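S-M checkpoint control protein rad4 (Schizosaccharomyces pombe, PDB 4BU0) acts in DNA replication and in the S-M checkpoint, its paired BRCT domains gripping phosphorylated sites of the checkpoint mediator Crb2. Local coordinates at residues Cys13-Asp18 / Phe52-Tyr57; Val44-Ala49 / Ser72-Val77; Gly9-Cys14 / Ala35-Phe40. All coordinates share one frame; numbering follows the deposited sequence. Where two conformers were deposited one is given.

Interaction 1. Residues Cys13-Asp18 / Phe52-Tyr57; sequences CCTSID and FDTPKY
Thr15 and Thr54 meet through their hydroxyls at the phosphopeptide-binding site of the first BRCT domain, and the order in which donors and acceptors are used there can be followed from one atom to the next. Thr54 OG1 donates to Thr15 OG1 at 2.8 Å. It also receives the backbone N-H of Tyr57, with Thr54 OG1 and Tyr57 N 3.0 Å apart and an N-H...O angle of 166°, which makes Thr54 the N-cap of helix 55-63. The torsion of Thr54 (chi1 78°) places the hydroxyl between its own N and carbonyl carbon, from where it can serve both the helix end and the strand. Thr15 OG1 also bonds to a modified side chain of the bound peptide, its strongest polar partner, so the bond from Thr54 probably orients the Thr15 hydroxyl toward the peptide. A modified side chain of the peptide also hydrogen-bonds Ser16 N.

Lys56, extended beyond CG, runs beside Thr15, with CD 3.8 Å from Thr15 CB, and carries its ammonium to the strand. Lys56 NZ donates to Cys14 O at 2.8 Å, the C=O...N angle of 172° putting the nitrogen almost straight ahead of the carbonyl. Further bonds to Ser38 O and to a modified peptide side chain bring the gripping partners of NZ to three, which should hold the ammonium in place and favour its charged form. Cys13 SG lies alongside at 3.6 Å from Lys56 NZ.

The contact joins the C-terminal end of strand 11-15 to the first turn of helix 55-63. Strand 46-49 flanks that strand, with Thr15 CG2 packed toward Ala49, and helix 19-31 covers Cys14, whose side chain points away from helix 55-63.

Interaction 2. Residues Val44-Ala49 / Ser72-Val77; sequences VTHLIA and SEWIPV
His46 and Trp74 set their rings nearly parallel, with planes at 25°, yet so far slid apart that they scarcely overlap: the centroid of the imidazole lies 5.2 Å from that of the indole's six-membered ring. Trp74 CH2 comes over one face of the imidazole, 3.9 Å from His46 CD2, while CZ3 rests against His46 CB at 4.0 Å. Trp74 reaches this place because its CG stands anti to the backbone N (chi1 175°), sending the indole from its backbone toward the strand. The imidazole is steadied at its edge, where ND1 and Thr45 OG1 share a hydrogen bond of 2.7 Å lying in the ring plane, and it also stacks with Phe10.

Ile48, two residues along the strand, divides its branches. CG2 presses on Ser72 CA at 3.7 Å, whereas CD1 meets Ile75 CG1 at 3.9 Å, the two isoleucines crossing at about a right angle. The indole lies obliquely beside Ile48 CD1.

No direct hydrogen bond joins 44-49 to 72-77. A water provides a polar link, donating to Ala49 O at 2.8 Å and accepting from Ser72 N, while Trp74 NE1 donates a hydrogen bond to Leu92 O. The chemistry is therefore that of hydrophobic core packing: the contact probably rests mainly on dispersion and fit between side chains, with the water, Thr45 and Leu92 meeting the polar atoms named.

Interaction 3. Residues Gly9-Cys14 / Ala35-Phe40; sequences GFVICC and AYRSDF
Ala35 and Val11 open the parallel pairing, with Ala35 N donating to Phe10 O at 2.9 Å and Ala35 O accepting from Ile12 N at 2.9 Å in a nearly straight bond (178°). Their side chains share a face of the sheet, Val11 CG2 facing Ala35 CB.

Tyr36 turns to the other face, where Ile12 CG2 meets its CD1 and the two side chains cross at about a right angle. With CG anti to the backbone N (chi1 178°), the side chain runs alongside strand 11-15 until Cys14 SG sits in the ring plane at the edge, 3.9 Å from Tyr36 CE1. A water joins the phenol oxygen to Cys14 N and Arg37 O.

Arg37 N donates to Ile12 O at 2.8 Å, and Arg37 CG packs on Val11 CG1 at 3.6 Å. Its chain bends at chi2, bringing NH1 back to donate to Tyr36 O at 2.8 Å from above the carbonyl plane. Beyond it the segment follows Cys13, whose SG lies 3.6 Å from Asp39 O and 4.1 Å from Phe40 CB.

The pairing joins the two strands of the beta-alpha-beta unit 11-15, 19-31, 35-36: helix 19-31 covers the Ile12 and Tyr36 face, helix 55-63 receives Phe40, and strand 35-36 is one of the sheet's two edge strands.

How the interactions relate
All three contacts belong to the first BRCT domain and its parallel sheet, but each uses different chemistry. Interaction 3 pairs strands through main-chain bonds at the sheet's edge and is only partly buried; interactions 1 and 2 are buried and fasten helices to the sheet. Interaction 2 is almost wholly apolar. Interaction 1, at the C-terminal end of strand 11-15, one of the two inner strands, is polar, and several of its groups also bond the phosphopeptide. Interactions 1 and 3 both use strand 11-15 and meet where Lys56 reaches the loop after strand 35-36; Phe40 nearby pairs antiparallel with a strand of the bound peptide. Strand 46-49 joins interaction 2 to both by backbone bonding with strand 11-15.

Interaction 1. Residues Cys13-Asp18 / Phe52-Tyr57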
ATOM      1  N   CYS A  13      -5.894   1.121  14.220  1.00  9.51           N
ATOM      2  CA  CYS A  13      -6.452   2.262  13.503  1.00  9.75           C
ATOM      3  C   CYS A  13      -6.667   1.809  12.062  1.00 11.69           C
ATOM      4  O   CYS A  13      -5.904   0.947  11.614  1.00 10.71           O
ATOM      5  CB  CYS A  13      -5.460   3.419  13.590  1.00 11.17           C
ATOM      6  SG  CYS A  13      -6.027   4.975  12.862  1.00 14.43           S
ATOM      7  N   CYS A  14      -7.686   2.352  11.356  1.00  9.67           N
ATOM      8  CA  CYS A  14      -7.934   2.031   9.943  1.00  9.73           C
ATOM      9  C   CYS A  14      -7.680   3.240   9.080  1.00 11.99           C
ATOM     10  O   CYS A  14      -7.894   4.390   9.514  1.00 11.80           O
ATOM     11  CB  CYS A  14      -9.365   1.543   9.712  1.00 10.40           C
ATOM     12  SG  CYS A  14      -9.758  -0.030  10.503  1.00 14.45           S
ATOM     13  N   THR A  15      -7.320   2.987   7.801  1.00  8.60           N
ATOM     14  CA  THR A  15      -7.248   4.053   6.806  1.00  8.92           C
ATOM     15  C   THR A  15      -7.827   3.506   5.512  1.00 12.87           C
ATOM     16  O   THR A  15      -7.462   2.399   5.085  1.00 11.24           O
ATOM     17  CB  THR A  15      -5.856   4.678   6.646  1.00 13.97           C
ATOM     18  OG1 THR A  15      -5.978   5.806   5.772  1.00 13.40           O
ATOM     19  CG2 THR A  15      -4.786   3.728   6.107  1.00 12.25           C
ATOM     20  N   SER A  16      -8.768   4.274   4.892  1.00 12.30           N
ATOM     21  CA  SER A  16      -9.425   3.881   3.641  0.66 11.30           C
ATOM     22  C   SER A  16     -10.060   2.497   3.706  1.00 13.73           C
ATOM     23  O   SER A  16      -9.918   1.670   2.790  1.00 14.07           O
ATOM     24  CB  SER A  16      -8.458   3.962   2.464  0.66 14.45           C
ATOM     25  OG  SER A  16      -8.297   5.317   2.089  0.66 18.78           O
ATOM     26  N   ILE A  17     -10.801   2.240   4.795  1.00 11.42           N
ATOM     27  CA  ILE A  17     -11.563   1.026   4.991  1.00 10.88           C
ATOM     28  C   ILE A  17     -13.020   1.480   5.001  1.00 14.62           C
ATOM     29  O   ILE A  17     -13.339   2.414   5.736  1.00 14.25           O
ATOM     30  CB  ILE A  17     -11.160   0.243   6.271  1.00 12.26           C
ATOM     31  CG1 ILE A  17      -9.638  -0.127   6.242  1.00 12.60           C
ATOM     32  CG2 ILE A  17     -12.024  -1.011   6.431  1.00 11.98           C
ATOM     33  CD1 ILE A  17      -9.235  -1.190   5.170  1.00 13.65           C
ATOM     34  N   ASP A  18     -13.869   0.840   4.188  1.00 15.27           N
ATOM     35  CA  ASP A  18     -15.299   1.177   4.093  0.62 15.64           C
ATOM     36  C   ASP A  18     -15.995   0.979   5.450  1.00 18.50           C
ATOM     37  O   ASP A  18     -15.564   0.142   6.251  1.00 16.83           O
ATOM     38  CB  ASP A  18     -15.970   0.323   3.013  0.62 17.72           C
ATOM     39  CG  ASP A  18     -15.515   0.592   1.580  0.62 29.98           C
ATOM     40  OD1 ASP A  18     -14.782   1.589   1.357  0.62 30.29           O
ATOM     41  OD2 ASP A  18     -15.902  -0.185   0.680  0.62 37.40           O
ATOM     42  N   PHE A  52      -2.796   3.371  -0.111  1.00 11.05           N
ATOM     43  CA  PHE A  52      -1.558   4.014   0.309  1.00 10.62           C
ATOM     44  C   PHE A  52      -1.678   5.534   0.224  1.00 12.07           C
ATOM     45  O   PHE A  52      -0.862   6.230   0.825  1.00 12.28           O
ATOM     46  CB  PHE A  52      -0.374   3.548  -0.578  1.00 11.52           C
ATOM     47  CG  PHE A  52      -0.551   3.927  -2.034  1.00 11.19           C
ATOM     48  CD1 PHE A  52      -0.125   5.157  -2.502  1.00 11.83           C
ATOM     49  CD2 PHE A  52      -1.163   3.059  -2.924  1.00 12.42           C
ATOM     50  CE1 PHE A  52      -0.353   5.536  -3.838  1.00 11.69           C
ATOM     51  CE2 PHE A  52      -1.372   3.427  -4.256  1.00 13.41           C
ATOM     52  CZ  PHE A  52      -0.962   4.659  -4.702  1.00 12.38           C
ATOM     53  N   ASP A  53      -2.654   6.062  -0.555  1.00 12.20           N
ATOM     54  CA  ASP A  53      -2.746   7.497  -0.784  1.00 12.68           C
ATOM     55  C   ASP A  53      -3.630   8.170   0.254  1.00 17.91           C
ATOM     56  O   ASP A  53      -4.700   8.697  -0.071  1.00 18.59           O
ATOM     57  CB  ASP A  53      -3.261   7.793  -2.204  1.00 14.74           C
ATOM     58  CG  ASP A  53      -3.057   9.238  -2.614  1.00 24.90           C
ATOM     59  OD1 ASP A  53      -2.381   9.981  -1.862  1.00 23.14           O
ATOM     60  OD2 ASP A  53      -3.565   9.627  -3.694  1.00 31.78           O
ATOM     61  N   THR A  54      -3.198   8.113   1.506  1.00 14.06           N
ATOM     62  CA  THR A  54      -3.906   8.771   2.606  1.00 12.72           C
ATOM     63  C   THR A  54      -2.917   9.420   3.561  1.00 14.53           C
ATOM     64  O   THR A  54      -1.815   8.904   3.763  1.00 14.13           O
ATOM     65  CB  THR A  54      -4.806   7.796   3.427  1.00 17.07           C
ATOM     66  OG1 THR A  54      -3.983   7.030   4.316  1.00 13.86           O
ATOM     67  CG2 THR A  54      -5.711   6.910   2.570  1.00 17.99           C
ATOM     68  N   PRO A  55      -3.344  10.482   4.282  1.00 14.42           N
ATOM     69  CA  PRO A  55      -2.458  11.092   5.276  1.00 14.13           C
ATOM     70  C   PRO A  55      -1.988  10.126   6.389  1.00 13.62           C
ATOM     71  O   PRO A  55      -0.826  10.200   6.818  1.00 14.92           O
ATOM     72  CB  PRO A  55      -3.332  12.207   5.864  1.00 16.08           C
ATOM     73  CG  PRO A  55      -4.227  12.590   4.762  1.00 20.69           C
ATOM     74  CD  PRO A  55      -4.578  11.280   4.103  1.00 16.72           C
ATOM     75  N   LYS A  56      -2.876   9.200   6.846  1.00 12.41           N
ATOM     76  CA  LYS A  56      -2.467   8.227   7.876  1.00 11.21           C
ATOM     77  C   LYS A  56      -1.385   7.303   7.345  1.00 11.71           C
ATOM     78  O   LYS A  56      -0.387   7.046   8.010  1.00 11.81           O
ATOM     79  CB  LYS A  56      -3.652   7.368   8.336  1.00 11.49           C
ATOM     80  CG  LYS A  56      -4.648   8.087   9.257  1.00 11.98           C
ATOM     81  CD  LYS A  56      -5.809   7.154   9.584  1.00 11.88           C
ATOM     82  CE  LYS A  56      -6.806   7.813  10.535  1.00 14.01           C
ATOM     83  NZ  LYS A  56      -8.029   6.969  10.660  1.00 12.91           N
ATOM     84  N   TYR A  57      -1.607   6.763   6.112  1.00 11.55           N
ATOM     85  CA  TYR A  57      -0.609   5.874   5.553  1.00 10.58           C
ATOM     86  C   TYR A  57       0.707   6.600   5.352  1.00 11.67           C
ATOM     87  O   TYR A  57       1.764   6.082   5.699  1.00 11.44           O
ATOM     88  CB  TYR A  57      -1.117   5.308   4.212  1.00 10.97           C
ATOM     89  CG  TYR A  57      -0.212   4.256   3.616  1.00  9.71           C
ATOM     90  CD1 TYR A  57       0.975   4.610   2.964  1.00  9.98           C
ATOM     91  CD2 TYR A  57      -0.571   2.913   3.630  1.00 10.20           C
ATOM     92  CE1 TYR A  57       1.808   3.644   2.410  1.00  8.25           C
ATOM     93  CE2 TYR A  57       0.248   1.934   3.055  1.00 10.04           C
ATOM     94  CZ  TYR A  57       1.421   2.314   2.412  1.00 10.56           C
ATOM     95  OH  TYR A  57       2.232   1.357   1.837  1.00 10.61           O
TER

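Interaction 2. Residues Val44-Ala49 / Ser72-Val77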
ATOM      1  N   VAL A  44      -0.900   4.147  18.502  1.00 13.53           N
ATOM      2  CA  VAL A  44      -1.292   3.139  17.516  1.00 11.75           C
ATOM      3  C   VAL A  44      -0.137   2.153  17.284  1.00 14.66           C
ATOM      4  O   VAL A  44       1.042   2.555  17.183  1.00 14.85           O
ATOM      5  CB  VAL A  44      -1.751   3.816  16.203  1.00 13.26           C
ATOM      6  CG1 VAL A  44      -1.813   2.824  15.026  1.00 13.28           C
ATOM      7  CG2 VAL A  44      -3.101   4.483  16.398  1.00 13.01           C
ATOM      8  N   THR A  45      -0.461   0.849  17.195  1.00 10.17           N
ATOM      9  CA  THR A  45       0.547  -0.173  16.962  1.00 10.11           C
ATOM     10  C   THR A  45       0.373  -0.810  15.569  1.00 11.49           C
ATOM     11  O   THR A  45       1.331  -1.347  14.993  1.00 12.09           O
ATOM     12  CB  THR A  45       0.494  -1.245  18.064  1.00 12.61           C
ATOM     13  OG1 THR A  45      -0.789  -1.893  18.061  1.00 10.03           O
ATOM     14  CG2 THR A  45       0.741  -0.663  19.455  1.00 11.65           C
ATOM     15  N   HIS A  46      -0.889  -0.862  15.086  1.00  8.92           N
ATOM     16  CA  HIS A  46      -1.226  -1.521  13.838  1.00  8.03           C
ATOM     17  C   HIS A  46      -2.179  -0.652  13.060  1.00 10.36           C
ATOM     18  O   HIS A  46      -3.189  -0.207  13.612  1.00  9.78           O
ATOM     19  CB  HIS A  46      -1.859  -2.894  14.115  1.00  7.71           C
ATOM     20  CG  HIS A  46      -0.887  -3.861  14.731  1.00  9.58           C
ATOM     21  ND1 HIS A  46      -0.426  -3.696  16.045  1.00 10.92           N
ATOM     22  CD2 HIS A  46      -0.267  -4.944  14.190  1.00 10.15           C
ATOM     23  CE1 HIS A  46       0.472  -4.656  16.236  1.00 10.53           C
ATOM     24  NE2 HIS A  46       0.583  -5.450  15.168  1.00 10.71           N
ATOM     25  N   LEU A  47      -1.852  -0.385  11.778  1.00  8.78           N
ATOM     26  CA  LEU A  47      -2.688   0.420  10.905  1.00  8.63           C
ATOM     27  C   LEU A  47      -3.218  -0.499   9.818  1.00  9.59           C
ATOM     28  O   LEU A  47      -2.443  -1.030   9.024  1.00  9.55           O
ATOM     29  CB  LEU A  47      -1.886   1.606  10.306  1.00  9.14           C
ATOM     30  CG  LEU A  47      -2.608   2.484   9.308  1.00 12.02           C
ATOM     31  CD1 LEU A  47      -3.731   3.328   9.995  1.00 12.36           C
ATOM     32  CD2 LEU A  47      -1.596   3.443   8.622  1.00 13.99           C
ATOM     33  N   ILE A  48      -4.544  -0.680   9.797  1.00  7.95           N
ATOM     34  CA  ILE A  48      -5.190  -1.528   8.796  1.00  7.26           C
ATOM     35  C   ILE A  48      -5.490  -0.598   7.626  1.00  9.82           C
ATOM     36  O   ILE A  48      -6.212   0.379   7.793  1.00 10.15           O
ATOM     37  CB  ILE A  48      -6.441  -2.203   9.406  1.00  9.97           C
ATOM     38  CG1 ILE A  48      -5.993  -3.171  10.562  1.00 10.18           C
ATOM     39  CG2 ILE A  48      -7.222  -2.960   8.291  1.00 11.76           C
ATOM     40  CD1 ILE A  48      -7.174  -3.649  11.395  1.00 13.28           C
ATOM     41  N   ALA A  49      -4.889  -0.864   6.462  1.00  8.53           N
ATOM     42  CA  ALA A  49      -4.999   0.069   5.338  1.00  9.01           C
ATOM     43  C   ALA A  49      -5.649  -0.522   4.103  1.00 11.70           C
ATOM     44  O   ALA A  49      -5.343  -1.662   3.732  1.00 11.10           O
ATOM     45  CB  ALA A  49      -3.602   0.536   4.969  1.00 10.08           C
ATOM     46  N   SER A  72      -6.927  -5.737   5.542  1.00  7.79           N
ATOM     47  CA  SER A  72      -8.252  -5.737   6.138  1.00  7.74           C
ATOM     48  C   SER A  72      -8.692  -7.105   6.620  1.00 10.44           C
ATOM     49  O   SER A  72      -9.577  -7.175   7.463  1.00 12.01           O
ATOM     50  CB  SER A  72      -9.262  -5.226   5.122  1.00 12.13           C
ATOM     51  OG  SER A  72      -9.282  -6.091   3.998  1.00 16.88           O
ATOM     52  N   GLU A  73      -8.094  -8.178   6.087  1.00  9.56           N
ATOM     53  CA  GLU A  73      -8.501  -9.531   6.464  0.56 10.86           C
ATOM     54  C   GLU A  73      -7.888  -9.979   7.794  1.00 11.90           C
ATOM     55  O   GLU A  73      -8.333 -10.986   8.353  1.00 10.77           O
ATOM     56  CB  GLU A  73      -8.146 -10.541   5.346  0.56 13.64           C
ATOM     57  CG  GLU A  73      -6.725 -11.099   5.386  0.56 24.84           C
ATOM     58  CD  GLU A  73      -5.772 -10.915   4.214  0.56 44.88           C
ATOM     59  OE1 GLU A  73      -6.233 -10.976   3.051  0.56 57.39           O
ATOM     60  OE2 GLU A  73      -4.546 -10.788   4.459  0.56 17.77           O
ATOM     61  N   TRP A  74      -6.848  -9.261   8.302  1.00  7.48           N
ATOM     62  CA  TRP A  74      -6.192  -9.701   9.523  1.00  7.43           C
ATOM     63  C   TRP A  74      -7.129  -9.941  10.704  1.00  8.58           C
ATOM     64  O   TRP A  74      -7.183 -11.053  11.234  1.00  7.64           O
ATOM     65  CB  TRP A  74      -5.080  -8.713   9.916  1.00  6.50           C
ATOM     66  CG  TRP A  74      -4.441  -9.037  11.227  1.00  6.34           C
ATOM     67  CD1 TRP A  74      -3.985 -10.262  11.646  1.00  8.90           C
ATOM     68  CD2 TRP A  74      -4.251  -8.135  12.321  1.00  6.24           C
ATOM     69  NE1 TRP A  74      -3.510 -10.171  12.946  1.00  8.85           N
ATOM     70  CE2 TRP A  74      -3.654  -8.875  13.375  1.00  9.23           C
ATOM     71  CE3 TRP A  74      -4.486  -6.757  12.498  1.00  7.19           C
ATOM     72  CZ2 TRP A  74      -3.341  -8.290  14.613  1.00  9.50           C
ATOM     73  CZ3 TRP A  74      -4.133  -6.174  13.715  1.00  8.69           C
ATOM     74  CH2 TRP A  74      -3.580  -6.946  14.752  1.00  9.10           C
ATOM     75  N   ILE A  75      -7.866  -8.918  11.112  1.00  6.31           N
ATOM     76  CA  ILE A  75      -8.702  -9.052  12.306  1.00  7.02           C
ATOM     77  C   ILE A  75      -9.820 -10.095  12.099  1.00  8.21           C
ATOM     78  O   ILE A  75      -9.968 -10.970  12.952  1.00  9.77           O
ATOM     79  CB  ILE A  75      -9.238  -7.693  12.770  1.00  9.13           C
ATOM     80  CG1 ILE A  75      -8.098  -6.811  13.391  1.00  9.48           C
ATOM     81  CG2 ILE A  75     -10.430  -7.869  13.739  1.00  9.35           C
ATOM     82  CD1 ILE A  75      -7.450  -7.398  14.705  1.00  9.08           C
ATOM     83  N   PRO A  76     -10.573 -10.094  10.980  1.00  8.22           N
ATOM     84  CA  PRO A  76     -11.576 -11.151  10.818  1.00  7.81           C
ATOM     85  C   PRO A  76     -10.987 -12.560  10.847  1.00  9.45           C
ATOM     86  O   PRO A  76     -11.595 -13.450  11.443  1.00 11.17           O
ATOM     87  CB  PRO A  76     -12.178 -10.826   9.446  1.00  9.92           C
ATOM     88  CG  PRO A  76     -12.066  -9.327   9.356  1.00 12.98           C
ATOM     89  CD  PRO A  76     -10.664  -9.093   9.902  1.00 10.19           C
ATOM     90  N   VAL A  77      -9.777 -12.782  10.255  1.00  7.66           N
ATOM     91  CA  VAL A  77      -9.193 -14.113  10.256  1.00  7.29           C
ATOM     92  C   VAL A  77      -8.741 -14.502  11.688  1.00  9.99           C
ATOM     93  O   VAL A  77      -8.988 -15.632  12.150  1.00 10.58           O
ATOM     94  CB  VAL A  77      -8.041 -14.244   9.222  1.00 11.67           C
ATOM     95  CG1 VAL A  77      -7.291 -15.563   9.382  1.00 12.11           C
ATOM     96  CG2 VAL A  77      -8.588 -14.121   7.792  1.00 11.58           C
TER
HETATM   97  O   HOH W   1      -6.562  -4.152   3.106  1.00 11.68           O

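Interaction 3. Residues Gly9-Cys14 / Ala35-Phe40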
ATOM      1  N   GLY A   9      -3.123  -4.640  24.708  1.00 12.38           N
ATOM      2  CA  GLY A   9      -1.934  -3.858  24.404  1.00 12.42           C
ATOM      3  C   GLY A   9      -1.845  -3.411  22.958  1.00 15.88           C
ATOM      4  O   GLY A   9      -1.041  -2.522  22.634  1.00 16.36           O
ATOM      5  N   PHE A  10      -2.651  -4.029  22.061  1.00 10.55           N
ATOM      6  CA  PHE A  10      -2.672  -3.571  20.669  1.00  9.82           C
ATOM      7  C   PHE A  10      -3.548  -2.346  20.549  1.00 10.63           C
ATOM      8  O   PHE A  10      -4.564  -2.244  21.246  1.00 10.59           O
ATOM      9  CB  PHE A  10      -3.226  -4.665  19.735  1.00 10.24           C
ATOM     10  CG  PHE A  10      -2.305  -5.796  19.398  1.00 10.58           C
ATOM     11  CD1 PHE A  10      -1.837  -6.655  20.391  1.00 12.19           C
ATOM     12  CD2 PHE A  10      -1.987  -6.076  18.073  1.00 12.91           C
ATOM     13  CE1 PHE A  10      -0.996  -7.724  20.066  1.00 12.44           C
ATOM     14  CE2 PHE A  10      -1.162  -7.163  17.744  1.00 15.00           C
ATOM     15  CZ  PHE A  10      -0.660  -7.967  18.741  1.00 12.98           C
ATOM     16  N   VAL A  11      -3.187  -1.415  19.639  1.00  8.24           N
ATOM     17  CA  VAL A  11      -3.945  -0.187  19.409  1.00  8.50           C
ATOM     18  C   VAL A  11      -4.106  -0.119  17.905  1.00 10.61           C
ATOM     19  O   VAL A  11      -3.127   0.103  17.186  1.00  9.99           O
ATOM     20  CB  VAL A  11      -3.291   1.069  20.028  1.00 11.88           C
ATOM     21  CG1 VAL A  11      -4.165   2.296  19.783  1.00 12.08           C
ATOM     22  CG2 VAL A  11      -3.051   0.874  21.531  1.00 11.74           C
ATOM     23  N   ILE A  12      -5.330  -0.378  17.445  1.00  8.16           N
ATOM     24  CA  ILE A  12      -5.588  -0.486  16.010  0.72  7.33           C
ATOM     25  C   ILE A  12      -6.287   0.738  15.456  1.00 10.32           C
ATOM     26  O   ILE A  12      -7.146   1.322  16.091  1.00 11.12           O
ATOM     27  CB  ILE A  12      -6.412  -1.779  15.807  0.72 10.17           C
ATOM     28  CG1 ILE A  12      -5.508  -3.012  16.118  0.72 10.41           C
ATOM     29  CG2 ILE A  12      -7.077  -1.860  14.400  0.72 11.90           C
ATOM     30  CD1 ILE A  12      -6.243  -4.288  16.391  0.72 16.18           C
ATOM     31  N   CYS A  13      -5.894   1.121  14.220  1.00  9.51           N
ATOM     32  CA  CYS A  13      -6.452   2.262  13.503  1.00  9.75           C
ATOM     33  C   CYS A  13      -6.667   1.809  12.062  1.00 11.69           C
ATOM     34  O   CYS A  13      -5.904   0.947  11.614  1.00 10.71           O
ATOM     35  CB  CYS A  13      -5.460   3.419  13.590  1.00 11.17           C
ATOM     36  SG  CYS A  13      -6.027   4.975  12.862  1.00 14.43           S
ATOM     37  N   CYS A  14      -7.686   2.352  11.356  1.00  9.67           N
ATOM     38  CA  CYS A  14      -7.934   2.031   9.943  1.00  9.73           C
ATOM     39  C   CYS A  14      -7.680   3.240   9.080  1.00 11.99           C
ATOM     40  O   CYS A  14      -7.894   4.390   9.514  1.00 11.80           O
ATOM     41  CB  CYS A  14      -9.365   1.543   9.712  1.00 10.40           C
ATOM     42  SG  CYS A  14      -9.758  -0.030  10.503  1.00 14.45           S
ATOM     43  N   ALA A  35      -7.407  -1.912  21.733  1.00  8.50           N
ATOM     44  CA  ALA A  35      -8.003  -0.597  21.700  1.00  8.66           C
ATOM     45  C   ALA A  35      -8.226  -0.286  20.217  1.00 10.11           C
ATOM     46  O   ALA A  35      -7.452  -0.742  19.362  1.00 10.28           O
ATOM     47  CB  ALA A  35      -7.061   0.443  22.335  1.00  9.53           C
ATOM     48  N   TYR A  36      -9.254   0.458  19.898  1.00  8.75           N
ATOM     49  CA  TYR A  36      -9.549   0.861  18.532  1.00  9.33           C
ATOM     50  C   TYR A  36      -9.604   2.362  18.501  1.00 12.93           C
ATOM     51  O   TYR A  36     -10.380   2.974  19.265  1.00 11.20           O
ATOM     52  CB  TYR A  36     -10.875   0.261  18.034  1.00 10.83           C
ATOM     53  CG  TYR A  36     -11.191   0.725  16.634  1.00 14.52           C
ATOM     54  CD1 TYR A  36     -10.555   0.155  15.533  1.00 16.91           C
ATOM     55  CD2 TYR A  36     -12.051   1.798  16.409  1.00 15.54           C
ATOM     56  CE1 TYR A  36     -10.793   0.619  14.242  1.00 18.74           C
ATOM     57  CE2 TYR A  36     -12.289   2.277  15.122  1.00 16.78           C
ATOM     58  CZ  TYR A  36     -11.644   1.690  14.044  1.00 21.64           C
ATOM     59  OH  TYR A  36     -11.893   2.116  12.762  1.00 25.46           O
ATOM     60  N   ARG A  37      -8.791   2.975  17.618  1.00 10.59           N
ATOM     61  CA  ARG A  37      -8.725   4.427  17.521  1.00 10.94           C
ATOM     62  C   ARG A  37      -9.131   4.906  16.135  1.00 15.73           C
ATOM     63  O   ARG A  37      -8.607   4.402  15.124  1.00 14.16           O
ATOM     64  CB  ARG A  37      -7.311   4.922  17.860  1.00 11.29           C
ATOM     65  CG  ARG A  37      -6.846   4.640  19.273  1.00 12.56           C
ATOM     66  CD  ARG A  37      -7.556   5.528  20.308  1.00 14.59           C
ATOM     67  NE  ARG A  37      -7.308   5.058  21.668  1.00 13.34           N
ATOM     68  CZ  ARG A  37      -8.091   4.200  22.323  1.00 13.22           C
ATOM     69  NH1 ARG A  37      -9.203   3.724  21.749  1.00 12.82           N
ATOM     70  NH2 ARG A  37      -7.768   3.800  23.537  1.00 13.52           N
ATOM     71  N   SER A  38     -10.078   5.876  16.083  1.00 13.16           N
ATOM     72  CA  SER A  38     -10.547   6.447  14.820  0.69 13.39           C
ATOM     73  C   SER A  38      -9.489   7.425  14.296  1.00 17.47           C
ATOM     74  O   SER A  38      -9.261   7.483  13.085  1.00 17.62           O
ATOM     75  CB  SER A  38     -11.896   7.126  15.020  0.69 17.79           C
ATOM     76  OG  SER A  38     -11.828   7.937  16.177  0.69 21.14           O
ATOM     77  N   ASP A  39      -8.844   8.183  15.194  1.00 14.85           N
ATOM     78  CA  ASP A  39      -7.720   9.059  14.853  1.00 15.15           C
ATOM     79  C   ASP A  39      -6.453   8.226  14.915  1.00 17.32           C
ATOM     80  O   ASP A  39      -6.367   7.255  15.686  1.00 15.82           O
ATOM     81  CB  ASP A  39      -7.587  10.246  15.843  1.00 17.25           C
ATOM     82  CG  ASP A  39      -8.715  11.259  15.814  1.00 25.12           C
ATOM     83  OD1 ASP A  39      -9.309  11.468  14.733  1.00 24.60           O
ATOM     84  OD2 ASP A  39      -8.972  11.887  16.868  1.00 29.53           O
ATOM     85  N   PHE A  40      -5.433   8.621  14.159  1.00 12.86           N
ATOM     86  CA  PHE A  40      -4.163   7.963  14.266  1.00 12.45           C
ATOM     87  C   PHE A  40      -3.455   8.631  15.461  1.00 18.15           C
ATOM     88  O   PHE A  40      -2.925   9.737  15.326  1.00 17.84           O
ATOM     89  CB  PHE A  40      -3.410   8.122  12.931  1.00 13.80           C
ATOM     90  CG  PHE A  40      -2.058   7.465  12.756  1.00 15.12           C
ATOM     91  CD1 PHE A  40      -1.326   7.017  13.852  1.00 16.26           C
ATOM     92  CD2 PHE A  40      -1.485   7.343  11.489  1.00 17.78           C
ATOM     93  CE1 PHE A  40      -0.060   6.441  13.688  1.00 18.35           C
ATOM     94  CE2 PHE A  40      -0.216   6.784  11.328  1.00 20.29           C
ATOM     95  CZ  PHE A  40       0.477   6.302  12.419  1.00 17.59           C
TER
HETATM   96  O   HOH W   2      -9.736   3.953  12.456  1.00 18.92           O